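Local coordinates for protein transcriptional repressor, TetR family (Thermus thermophilus, PDB 3ANP) that represses transcription of fatty acid degradation genes, probably by binding their regulatory DNA, and binds acyl-CoA such as lauroyl-CoA, at residues Y52-L64 and R99-L111. Residues are numbered along the deposited sequence; the frame is centred on the assembly and turned at random.
With DCC (dodecyl-coa), chain E.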
loop_
_atom_site.group_PDB
_atom_site.type_symbol
_atom_site.label_atom_id
_atom_site.label_comp_id
_atom_site.label_asym_id
_atom_site.label_seq_id
_atom_site.Cartn_x
_atom_site.Cartn_y
_atom_site.Cartn_z
ATOM N N TYR A 52 -21.286 6.218 -8.562
ATOM C CA TYR A 52 -20.078 6.530 -9.317
ATOM C C TYR A 52 -19.662 5.236 -10.010
ATOM O O TYR A 52 -19.958 4.153 -9.506
ATOM C CB TYR A 52 -18.965 7.095 -8.396
ATOM C CG TYR A 52 -18.757 6.360 -7.086
ATOM C CD1 TYR A 52 -17.780 5.366 -6.959
ATOM C CD2 TYR A 52 -19.535 6.667 -5.969
ATOM C CE1 TYR A 52 -17.580 4.694 -5.744
ATOM C CE2 TYR A 52 -19.356 6.002 -4.767
ATOM C CZ TYR A 52 -18.377 5.016 -4.657
ATOM O OH TYR A 52 -18.226 4.354 -3.467
ATOM N N LYS A 53 -19.014 5.346 -11.169
ATOM C CA LYS A 53 -18.613 4.168 -11.957
ATOM C C LYS A 53 -17.828 3.098 -11.190
ATOM O O LYS A 53 -18.007 1.895 -11.438
ATOM C CB LYS A 53 -17.811 4.598 -13.191
ATOM C CG LYS A 53 -18.632 5.244 -14.323
ATOM C CD LYS A 53 -17.727 5.934 -15.354
ATOM C CE LYS A 53 -16.640 4.987 -15.887
ATOM N NZ LYS A 53 -15.676 5.703 -16.796
ATOM N N GLU A 54 -16.966 3.522 -10.261
ATOM C CA GLU A 54 -16.156 2.574 -9.493
ATOM C C GLU A 54 -16.985 1.670 -8.591
ATOM O O GLU A 54 -16.536 0.586 -8.194
ATOM C CB GLU A 54 -15.117 3.314 -8.635
ATOM C CG GLU A 54 -13.977 3.944 -9.410
ATOM C CD GLU A 54 -14.381 5.193 -10.170
ATOM O OE1 GLU A 54 -15.476 5.740 -9.916
ATOM O OE2 GLU A 54 -13.590 5.633 -11.022
ATOM N N ALA A 55 -18.185 2.120 -8.235
ATOM C CA ALA A 55 -19.035 1.310 -7.381
ATOM C C ALA A 55 -19.364 0.004 -8.122
ATOM O O ALA A 55 -19.601 -1.025 -7.496
ATOM C CB ALA A 55 -20.327 2.080 -7.011
ATOM N N VAL A 56 -19.384 0.044 -9.451
ATOM C CA VAL A 56 -19.647 -1.182 -10.216
ATOM C C VAL A 56 -18.463 -2.132 -10.004
ATOM O O VAL A 56 -18.645 -3.319 -9.708
ATOM C CB VAL A 56 -19.800 -0.910 -11.746
ATOM C CG1 VAL A 56 -19.909 -2.233 -12.498
ATOM C CG2 VAL A 56 -21.057 -0.058 -12.021
ATOM N N LEU A 57 -17.245 -1.611 -10.146
ATOM C CA LEU A 57 -16.055 -2.441 -9.967
ATOM C C LEU A 57 -15.976 -3.009 -8.546
ATOM O O LEU A 57 -15.536 -4.140 -8.350
ATOM C CB LEU A 57 -14.792 -1.631 -10.283
ATOM C CG LEU A 57 -14.705 -1.022 -11.686
ATOM C CD1 LEU A 57 -13.457 -0.136 -11.768
ATOM C CD2 LEU A 57 -14.659 -2.133 -12.757
ATOM N N LEU A 58 -16.404 -2.239 -7.550
ATOM C CA LEU A 58 -16.367 -2.745 -6.182
ATOM C C LEU A 58 -17.296 -3.941 -6.055
ATOM O O LEU A 58 -16.978 -4.902 -5.369
ATOM C CB LEU A 58 -16.778 -1.673 -5.186
ATOM C CG LEU A 58 -15.778 -0.517 -5.076
ATOM C CD1 LEU A 58 -16.324 0.482 -4.066
ATOM C CD2 LEU A 58 -14.398 -1.028 -4.647
ATOM N N ASP A 59 -18.452 -3.879 -6.710
ATOM C CA ASP A 59 -19.384 -5.005 -6.669
ATOM C C ASP A 59 -18.700 -6.254 -7.230
ATOM O O ASP A 59 -18.843 -7.352 -6.680
ATOM C CB ASP A 59 -20.642 -4.689 -7.485
ATOM C CG ASP A 59 -21.817 -4.246 -6.610
ATOM O OD1 ASP A 59 -21.590 -3.909 -5.423
ATOM O OD2 ASP A 59 -22.965 -4.229 -7.113
ATOM N N TYR A 60 -17.961 -6.085 -8.327
ATOM C CA TYR A 60 -17.242 -7.213 -8.944
ATOM C C TYR A 60 -16.183 -7.729 -7.983
ATOM O O TYR A 60 -16.065 -8.933 -7.755
ATOM C CB TYR A 60 -16.560 -6.782 -10.242
ATOM C CG TYR A 60 -15.850 -7.906 -10.981
ATOM C CD1 TYR A 60 -14.695 -7.656 -11.724
ATOM C CD2 TYR A 60 -16.352 -9.210 -10.966
ATOM C CE1 TYR A 60 -14.054 -8.679 -12.437
ATOM C CE2 TYR A 60 -15.714 -10.238 -11.672
ATOM C CZ TYR A 60 -14.569 -9.960 -12.404
ATOM O OH TYR A 60 -13.950 -10.968 -13.105
ATOM N N GLY A 61 -15.398 -6.810 -7.426
ATOM C CA GLY A 61 -14.371 -7.210 -6.477
ATOM C C GLY A 61 -14.945 -7.990 -5.307
ATOM O O GLY A 61 -14.351 -8.980 -4.858
ATOM N N SER A 62 -16.096 -7.559 -4.797
ATOM C CA SER A 62 -16.733 -8.249 -3.675
ATOM C C SER A 62 -17.126 -9.662 -4.087
ATOM O O SER A 62 -17.009 -10.605 -3.294
ATOM C CB SER A 62 -17.985 -7.489 -3.201
ATOM O OG SER A 62 -17.613 -6.220 -2.702
ATOM N N GLN A 63 -17.596 -9.804 -5.324
ATOM C CA GLN A 63 -17.964 -11.128 -5.850
ATOM C C GLN A 63 -16.711 -11.999 -5.913
ATOM O O GLN A 63 -16.714 -13.163 -5.495
ATOM C CB GLN A 63 -18.547 -11.013 -7.271
ATOM C CG GLN A 63 -18.709 -12.383 -7.981
ATOM C CD GLN A 63 -18.908 -12.253 -9.503
ATOM O OE1 GLN A 63 -19.299 -11.192 -9.997
ATOM N NE2 GLN A 63 -18.656 -13.345 -10.241
ATOM N N LEU A 64 -15.629 -11.447 -6.451
ATOM C CA LEU A 64 -14.393 -12.219 -6.552
ATOM C C LEU A 64 -13.924 -12.658 -5.161
ATOM O O LEU A 64 -13.585 -13.828 -4.940
ATOM C CB LEU A 64 -13.306 -11.391 -7.244
ATOM C CG LEU A 64 -13.488 -11.034 -8.729
ATOM C CD1 LEU A 64 -12.342 -10.104 -9.157
ATOM C CD2 LEU A 64 -13.473 -12.302 -9.591
ATOM N N ARG A 99 -5.287 -11.790 -14.628
ATOM C CA ARG A 99 -6.355 -12.020 -15.604
ATOM C C ARG A 99 -7.257 -10.789 -15.740
ATOM O O ARG A 99 -7.655 -10.418 -16.845
ATOM C CB ARG A 99 -7.242 -13.211 -15.193
ATOM C CG ARG A 99 -6.606 -14.596 -15.327
ATOM C CD ARG A 99 -7.673 -15.713 -15.338
ATOM N NE ARG A 99 -8.372 -15.843 -14.057
ATOM C CZ ARG A 99 -7.864 -16.449 -12.989
ATOM N NH1 ARG A 99 -8.558 -16.519 -11.854
ATOM N NH2 ARG A 99 -6.664 -17.003 -13.061
ATOM N N GLU A 100 -7.569 -10.165 -14.609
ATOM C CA GLU A 100 -8.479 -9.022 -14.581
ATOM C C GLU A 100 -7.812 -7.671 -14.350
ATOM O O GLU A 100 -8.458 -6.729 -13.900
ATOM C CB GLU A 100 -9.538 -9.265 -13.499
ATOM C CG GLU A 100 -10.425 -10.487 -13.784
ATOM C CD GLU A 100 -11.352 -10.252 -14.964
ATOM O OE1 GLU A 100 -10.906 -9.676 -15.977
ATOM O OE2 GLU A 100 -12.530 -10.645 -14.891
ATOM N N LYS A 101 -6.536 -7.579 -14.689
ATOM C CA LYS A 101 -5.761 -6.359 -14.507
ATOM C C LYS A 101 -6.427 -5.032 -14.914
ATOM O O LYS A 101 -6.444 -4.081 -14.133
ATOM C CB LYS A 101 -4.429 -6.498 -15.250
ATOM C CG LYS A 101 -3.561 -5.260 -15.206
ATOM C CD LYS A 101 -2.270 -5.486 -15.975
ATOM C CE LYS A 101 -1.468 -4.207 -16.097
ATOM N NZ LYS A 101 -2.208 -3.175 -16.871
ATOM N N ASP A 102 -6.950 -4.958 -16.134
ATOM C CA ASP A 102 -7.571 -3.720 -16.618
ATOM C C ASP A 102 -8.806 -3.271 -15.824
ATOM O O ASP A 102 -9.095 -2.073 -15.752
ATOM C CB ASP A 102 -7.931 -3.846 -18.100
ATOM C CG ASP A 102 -6.709 -4.067 -18.988
ATOM O OD1 ASP A 102 -5.615 -3.535 -18.676
ATOM O OD2 ASP A 102 -6.855 -4.762 -20.015
ATOM N N LEU A 103 -9.547 -4.220 -15.254
ATOM C CA LEU A 103 -10.723 -3.886 -14.451
ATOM C C LEU A 103 -10.325 -3.613 -13.002
ATOM O O LEU A 103 -10.866 -2.722 -12.357
ATOM C CB LEU A 103 -11.739 -5.036 -14.447
ATOM C CG LEU A 103 -12.371 -5.427 -15.780
ATOM C CD1 LEU A 103 -13.156 -6.726 -15.615
ATOM C CD2 LEU A 103 -13.274 -4.314 -16.257
ATOM N N LEU A 104 -9.390 -4.394 -12.478
ATOM C CA LEU A 104 -8.989 -4.215 -11.092
ATOM C C LEU A 104 -8.149 -2.970 -10.827
ATOM O O LEU A 104 -8.193 -2.419 -9.724
ATOM C CB LEU A 104 -8.226 -5.446 -10.593
ATOM C CG LEU A 104 -8.988 -6.771 -10.627
ATOM C CD1 LEU A 104 -8.095 -7.877 -10.098
ATOM C CD2 LEU A 104 -10.255 -6.659 -9.792
ATOM N N LEU A 105 -7.388 -2.506 -11.814
ATOM C CA LEU A 105 -6.551 -1.325 -11.544
ATOM C C LEU A 105 -7.383 -0.101 -11.102
ATOM O O LEU A 105 -7.130 0.459 -10.038
ATOM C CB LEU A 105 -5.675 -0.989 -12.752
ATOM C CG LEU A 105 -4.666 0.156 -12.584
ATOM C CD1 LEU A 105 -3.792 -0.107 -11.374
ATOM C CD2 LEU A 105 -3.811 0.277 -13.840
ATOM N N PRO A 106 -8.389 0.318 -11.896
ATOM C CA PRO A 106 -9.154 1.482 -11.428
ATOM C C PRO A 106 -9.863 1.201 -10.112
ATOM O O PRO A 106 -10.158 2.110 -9.334
ATOM C CB PRO A 106 -10.120 1.764 -12.584
ATOM C CG PRO A 106 -10.201 0.443 -13.320
ATOM C CD PRO A 106 -8.783 -0.051 -13.267
HETATM N N MSE A 107 -10.135 -0.072 -9.858
HETATM C CA MSE A 107 -10.772 -0.449 -8.616
HETATM C C MSE A 107 -9.796 -0.214 -7.453
HETATM O O MSE A 107 -10.181 0.321 -6.412
HETATM C CB MSE A 107 -11.208 -1.921 -8.666
HETATM C CG MSE A 107 -12.061 -2.311 -7.480
HETATM SE SE MSE A 107 -12.289 -4.213 -7.270
HETATM C CE MSE A 107 -10.515 -4.638 -6.654
ATOM N N PHE A 108 -8.531 -0.601 -7.633
ATOM C CA PHE A 108 -7.517 -0.419 -6.588
ATOM C C PHE A 108 -7.339 1.062 -6.217
ATOM O O PHE A 108 -7.128 1.389 -5.053
ATOM C CB PHE A 108 -6.146 -0.975 -7.018
ATOM C CG PHE A 108 -6.087 -2.484 -7.149
ATOM C CD1 PHE A 108 -6.859 -3.320 -6.332
ATOM C CD2 PHE A 108 -5.204 -3.070 -8.064
ATOM C CE1 PHE A 108 -6.754 -4.720 -6.417
ATOM C CE2 PHE A 108 -5.091 -4.467 -8.158
ATOM C CZ PHE A 108 -5.866 -5.290 -7.333
ATOM N N TYR A 109 -7.406 1.957 -7.196
ATOM C CA TYR A 109 -7.244 3.382 -6.889
ATOM C C TYR A 109 -8.356 3.898 -5.982
ATOM O O TYR A 109 -8.159 4.847 -5.230
ATOM C CB TYR A 109 -7.196 4.220 -8.174
ATOM C CG TYR A 109 -5.859 4.158 -8.856
ATOM C CD1 TYR A 109 -4.706 4.635 -8.220
ATOM C CD2 TYR A 109 -5.732 3.596 -10.121
ATOM C CE1 TYR A 109 -3.458 4.547 -8.840
ATOM C CE2 TYR A 109 -4.498 3.504 -10.742
ATOM C CZ TYR A 109 -3.365 3.981 -10.102
ATOM O OH TYR A 109 -2.148 3.899 -10.747
ATOM N N GLU A 110 -9.521 3.265 -6.048
ATOM C CA GLU A 110 -10.653 3.678 -5.224
ATOM C C GLU A 110 -10.339 3.508 -3.734
ATOM O O GLU A 110 -10.868 4.227 -2.902
ATOM C CB GLU A 110 -11.898 2.886 -5.636
ATOM C CG GLU A 110 -13.204 3.340 -5.035
ATOM C CD GLU A 110 -13.610 4.776 -5.386
ATOM O OE1 GLU A 110 -13.060 5.381 -6.327
ATOM O OE2 GLU A 110 -14.518 5.284 -4.708
ATOM N N LEU A 111 -9.459 2.569 -3.393
ATOM C CA LEU A 111 -9.070 2.380 -1.999
ATOM C C LEU A 111 -8.191 3.554 -1.551
ATOM O O LEU A 111 -7.906 3.706 -0.371
ATOM C CB LEU A 111 -8.303 1.057 -1.833
ATOM C CG LEU A 111 -9.222 -0.159 -1.911
ATOM C CD1 LEU A 111 -8.484 -1.379 -2.425
ATOM C CD2 LEU A 111 -9.809 -0.402 -0.518
HETATM C C2 DCC E . -16.116 -0.066 17.219
HETATM C C4 DCC E . -14.256 -1.361 16.759
HETATM C C5 DCC E . -15.080 -2.362 16.264
HETATM C C6 DCC E . -16.454 -2.155 16.273
HETATM C C8 DCC E . -13.036 -3.006 16.098
HETATM C C10 DCC E . -9.554 -8.489 -3.908
HETATM C C11 DCC E . -10.021 -8.604 -5.361
HETATM C C12 DCC E . -10.480 -10.028 -5.678
HETATM N N9 DCC E . -13.003 -1.792 16.641
HETATM N N7 DCC E . -14.298 -3.361 15.866
HETATM N N3 DCC E . -14.805 -0.231 17.227
HETATM N N1 DCC E . -16.931 -0.999 16.756
HETATM N N6 DCC E . -17.280 -3.087 15.808
HETATM C "C1'" DCC E . -11.787 -1.056 17.055
HETATM C "C2'" DCC E . -10.542 -1.611 16.367
HETATM O "O2'" DCC E . -10.179 -2.861 16.960
HETATM C "C3'" DCC E . -9.561 -0.529 16.815
HETATM O "O3'" DCC E . -9.157 -0.761 18.167
HETATM C "C4'" DCC E . -10.418 0.738 16.745
HETATM O "O4'" DCC E . -11.776 0.293 16.567
HETATM C "C5'" DCC E . -9.963 1.568 15.543
HETATM O "O5'" DCC E . -10.015 0.784 14.349
HETATM P P1 DCC E . -9.211 1.243 13.032
HETATM O O11 DCC E . -7.840 1.661 13.401
HETATM O O12 DCC E . -9.378 0.191 12.004
HETATM O O6 DCC E . -10.001 2.559 12.548
HETATM P P2 DCC E . -11.278 2.459 11.575
HETATM O O21 DCC E . -11.950 3.697 12.031
HETATM O O22 DCC E . -11.692 1.082 11.924
HETATM O O7 DCC E . -10.399 2.667 10.241
HETATM C CPA DCC E . -9.893 1.562 9.489
HETATM C CPB DCC E . -10.192 1.770 8.002
HETATM C CP8 DCC E . -9.830 3.205 7.608
HETATM C CP7 DCC E . -11.678 1.513 7.741
HETATM C CP9 DCC E . -9.356 0.788 7.178
HETATM O OP3 DCC E . -8.423 3.421 7.741
HETATM C CP6 DCC E . -10.269 3.485 6.169
HETATM O OP2 DCC E . -11.415 3.859 5.926
HETATM N NP2 DCC E . -9.341 3.287 5.236
HETATM C CP5 DCC E . -9.621 3.517 3.810
HETATM C CP4 DCC E . -8.737 2.609 2.952
HETATM C CP3 DCC E . -7.254 2.898 3.194
HETATM O OP1 DCC E . -6.800 2.945 4.336
HETATM N NP1 DCC E . -6.520 3.077 2.098
HETATM C CP2 DCC E . -5.082 3.372 2.176
HETATM C CP1 DCC E . -4.309 2.113 2.585
HETATM S S DCC E . -4.293 0.823 1.287
HETATM P P3 DCC E . -7.615 -0.540 18.571
HETATM O O31 DCC E . -6.855 -1.810 18.611
HETATM O O32 DCC E . -7.010 0.502 17.502
HETATM O O33 DCC E . -7.643 0.214 19.993
HETATM C CA1 DCC E . -5.659 -0.181 1.730
HETATM C CA2 DCC E . -5.772 -1.583 1.127
HETATM O OA1 DCC E . -6.517 0.236 2.507
HETATM C CA3 DCC E . -6.747 -2.447 1.929
HETATM C CA4 DCC E . -6.812 -3.884 1.403
HETATM C CA5 DCC E . -7.311 -3.958 -0.041
HETATM C CA6 DCC E . -7.575 -5.416 -0.428
HETATM C CA7 DCC E . -8.162 -5.518 -1.838
HETATM C CA8 DCC E . -8.545 -6.962 -2.168
HETATM C CA9 DCC E . -9.063 -7.072 -3.605
HETATM O O HOH W 1 -15.830 3.635 -2.990
#
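L57 and M107, a selenomethionine, meet where helices 54-64 and 101-110 come together at a signed crossing angle of -109°, with 9.2 Å between their axes. L57 CB lies 3.9 Å from M107 CB. The side chains of L57 and P106 cross at about a right angle, and L57 CD1 lies 3.7 Å from P106 CG. M107 has CG anti to its backbone N (chi1 -171°), and its chain runs on to G61. There M107 SE sits 3.7 Å from G61 CA, close against the backbone at this glycine, which has no side chain. L58 CD2 also touches M107 CG.

Polar groups lie at both ends. E110 OE2 is 3.3 Å from Y52 CE1, with the carboxylate turned 29° from the ring plane. A water accepts from Y52 OH and donates to E110 OE2, and R118 forms a salt bridge with the same oxygen. R118, which also makes a long, weak ion pair with E54, probably eases the like charges of E54 and E110. At the far end Y60 OH is modelled 2.3 Å from E100 OE2, a doubtful length for their hydrogen bond, with ring and carboxylate planes nearly perpendicular.

L64 CD1 packs on L104 CD2, and L64 CB lies 3.5 Å from C12 of dodecyl-CoA. L111 O accepts from the ligand's NP1. L64 and L111 thus put both segments in the acyl-CoA pocket, and the contact joins the helix following the predicted DNA-binding motif to helix 101-110. Helix 3-25 packs on Y60 and L103, helix 116-125 on L58 and E110, and helix 151-172 on L105 and F108.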